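Local coordinates for RV1873 (Mycobacterium tuberculosis, PDB 2JEK), which is of unknown function but folds as an all-helical right-handed superhelix of the DUF1810 family, at residues 41-46 with 110-115. Sequence-based numbering, arbitrary orientation.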
loop_
_atom_site.group_PDB
_atom_site.type_symbol
_atom_site.label_atom_id
_atom_site.label_comp_id
_atom_site.label_asym_id
_atom_site.label_seq_id
_atom_site.Cartn_x
_atom_site.Cartn_y
_atom_site.Cartn_z
ATOM N N VAL A 41 -1.691 -3.271 5.148
ATOM C CA VAL A 41 -2.614 -3.402 4.002
ATOM C C VAL A 41 -2.043 -2.680 2.761
ATOM O O VAL A 41 -2.113 -3.213 1.650
ATOM C CB VAL A 41 -4.029 -2.864 4.353
ATOM C CG1 VAL A 41 -4.940 -2.784 3.112
ATOM C CG2 VAL A 41 -4.671 -3.748 5.413
ATOM N N PHE A 42 -1.491 -1.475 2.965
ATOM C CA PHE A 42 -0.834 -0.736 1.897
ATOM C C PHE A 42 0.593 -0.471 2.357
ATOM O O PHE A 42 0.921 0.631 2.809
ATOM C CB PHE A 42 -1.574 0.584 1.624
ATOM C CG PHE A 42 -2.876 0.410 0.896
ATOM C CD1 PHE A 42 -2.898 0.025 -0.445
ATOM C CD2 PHE A 42 -4.079 0.651 1.544
ATOM C CE1 PHE A 42 -4.100 -0.112 -1.129
ATOM C CE2 PHE A 42 -5.294 0.520 0.851
ATOM C CZ PHE A 42 -5.303 0.138 -0.475
ATOM N N PRO A 43 1.453 -1.496 2.259
ATOM C CA PRO A 43 2.773 -1.343 2.852
ATOM C C PRO A 43 3.645 -0.322 2.146
ATOM O O PRO A 43 3.521 -0.106 0.934
ATOM C CB PRO A 43 3.381 -2.748 2.718
ATOM C CG PRO A 43 2.175 -3.661 2.553
ATOM C CD PRO A 43 1.266 -2.843 1.693
ATOM N N GLN A 44 4.531 0.299 2.918
ATOM C CA GLN A 44 5.464 1.286 2.392
ATOM C C GLN A 44 6.884 0.920 2.829
ATOM O O GLN A 44 7.080 0.082 3.711
ATOM C CB GLN A 44 5.103 2.686 2.895
ATOM C CG GLN A 44 5.302 2.870 4.402
ATOM C CD GLN A 44 4.928 4.244 4.885
ATOM O OE1 GLN A 44 5.477 4.740 5.866
ATOM N NE2 GLN A 44 3.986 4.868 4.205
ATOM N N LEU A 45 7.877 1.570 2.223
ATOM C CA LEU A 45 9.262 1.282 2.565
ATOM C C LEU A 45 9.568 1.568 4.017
ATOM O O LEU A 45 9.136 2.575 4.580
ATOM C CB LEU A 45 10.243 2.080 1.708
ATOM C CG LEU A 45 10.504 1.561 0.297
ATOM C CD1 LEU A 45 11.480 2.502 -0.415
ATOM C CD2 LEU A 45 11.050 0.148 0.302
ATOM N N ARG A 46 10.337 0.670 4.620
ATOM C CA ARG A 46 10.852 0.873 5.954
ATOM C C ARG A 46 11.750 2.109 5.910
ATOM O O ARG A 46 12.444 2.340 4.920
ATOM C CB ARG A 46 11.648 -0.360 6.379
ATOM C CG ARG A 46 12.272 -0.258 7.760
ATOM C CD ARG A 46 12.798 -1.613 8.204
ATOM N NE ARG A 46 11.717 -2.553 8.510
ATOM C CZ ARG A 46 11.760 -3.858 8.253
ATOM N NH1 ARG A 46 12.825 -4.390 7.655
ATOM N NH2 ARG A 46 10.733 -4.633 8.582
ATOM N N THR A 110 3.664 4.159 -4.907
ATOM C CA THR A 110 4.937 4.531 -5.537
ATOM C C THR A 110 5.886 3.334 -5.492
ATOM O O THR A 110 6.498 2.978 -6.502
ATOM C CB THR A 110 5.563 5.747 -4.838
ATOM O OG1 THR A 110 4.679 6.864 -4.985
ATOM C CG2 THR A 110 6.918 6.100 -5.443
ATOM N N LEU A 111 5.987 2.704 -4.326
ATOM C CA LEU A 111 6.835 1.525 -4.159
ATOM C C LEU A 111 6.423 0.387 -5.092
ATOM O O LEU A 111 7.254 -0.145 -5.841
ATOM C CB LEU A 111 6.768 1.051 -2.706
ATOM C CG LEU A 111 7.413 -0.310 -2.399
ATOM C CD1 LEU A 111 8.898 -0.310 -2.727
ATOM C CD2 LEU A 111 7.176 -0.698 -0.945
ATOM N N PHE A 112 5.151 0.007 -5.056
ATOM C CA PHE A 112 4.725 -1.161 -5.820
ATOM C C PHE A 112 4.701 -0.884 -7.321
ATOM O O PHE A 112 4.978 -1.777 -8.120
ATOM C CB PHE A 112 3.431 -1.743 -5.248
ATOM C CG PHE A 112 3.657 -2.450 -3.950
ATOM C CD1 PHE A 112 4.209 -3.733 -3.949
ATOM C CD2 PHE A 112 3.379 -1.837 -2.726
ATOM C CE1 PHE A 112 4.463 -4.404 -2.755
ATOM C CE2 PHE A 112 3.642 -2.500 -1.529
ATOM C CZ PHE A 112 4.176 -3.786 -1.536
ATOM N N ALA A 113 4.466 0.364 -7.706
ATOM C CA ALA A 113 4.600 0.739 -9.112
ATOM C C ALA A 113 6.028 0.578 -9.633
ATOM O O ALA A 113 6.221 0.294 -10.821
ATOM C CB ALA A 113 4.099 2.157 -9.341
ATOM N N ARG A 114 7.019 0.763 -8.764
ATOM C CA ARG A 114 8.421 0.614 -9.148
ATOM C C ARG A 114 8.869 -0.838 -9.069
ATOM O O ARG A 114 9.882 -1.221 -9.663
ATOM C CB ARG A 114 9.323 1.495 -8.280
ATOM C CG ARG A 114 9.108 3.002 -8.419
ATOM C CD ARG A 114 9.732 3.605 -9.667
ATOM N NE ARG A 114 9.515 5.055 -9.721
ATOM C CZ ARG A 114 10.264 5.908 -10.419
ATOM N NH1 ARG A 114 11.304 5.474 -11.126
ATOM N NH2 ARG A 114 9.978 7.202 -10.402
ATOM N N ALA A 115 8.104 -1.653 -8.351
ATOM C CA ALA A 115 8.464 -3.051 -8.130
ATOM C C ALA A 115 8.179 -3.945 -9.335
ATOM O O ALA A 115 8.833 -4.975 -9.526
ATOM C CB ALA A 115 7.757 -3.586 -6.883
#
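Gln44 and Leu111 bring the two backbones closest, their CA atoms 6.7 Å apart, where the extended 43-46 chain passes the last turns of helix 101-115. In this right-handed superhelix of the DUF1810 family, the loop between helices 38-41 and 52-56 packs against helix 101-115 in a buried contact near the centre of the chain. Gln44 and Arg46 of the loop also share backbone hydrogen bonds with Ile59. Between the two segments the contact is apolar, and the helix contributes two consecutive residues, Leu111 and Phe112. Leu111 points at the loop. Its CD1 packs against the branched end of Leu45, 3.7 Å from Leu45 CD2, the two side chains meeting at a slant. CD2 instead lies on the backbone, 4.1 Å from Gln44 C and 4.0 Å from Leu45 N. With CG anti to the backbone N (chi1 170°), the Leu111 side chain extends out to the loop. Gln44 turns its CB away and meets the leucine through its main chain, while its side chain lies against Ser107 and Lys104, about one and two turns before Leu111. Phe112 reaches Pro43 through CE2, 4.0 Å from Pro43 CD, which lies well off the ring plane, the two side chains crossing at about a right angle. Ala65, Tyr68 and Leu69 of helix 62-70 and Leu78 of helix 74-87 also border the phenyl ring. Pro43 O, which accepts a hydrogen bond from Ser108 OG, sits at the ring edge near its plane, 3.4 Å from Phe112 CE2.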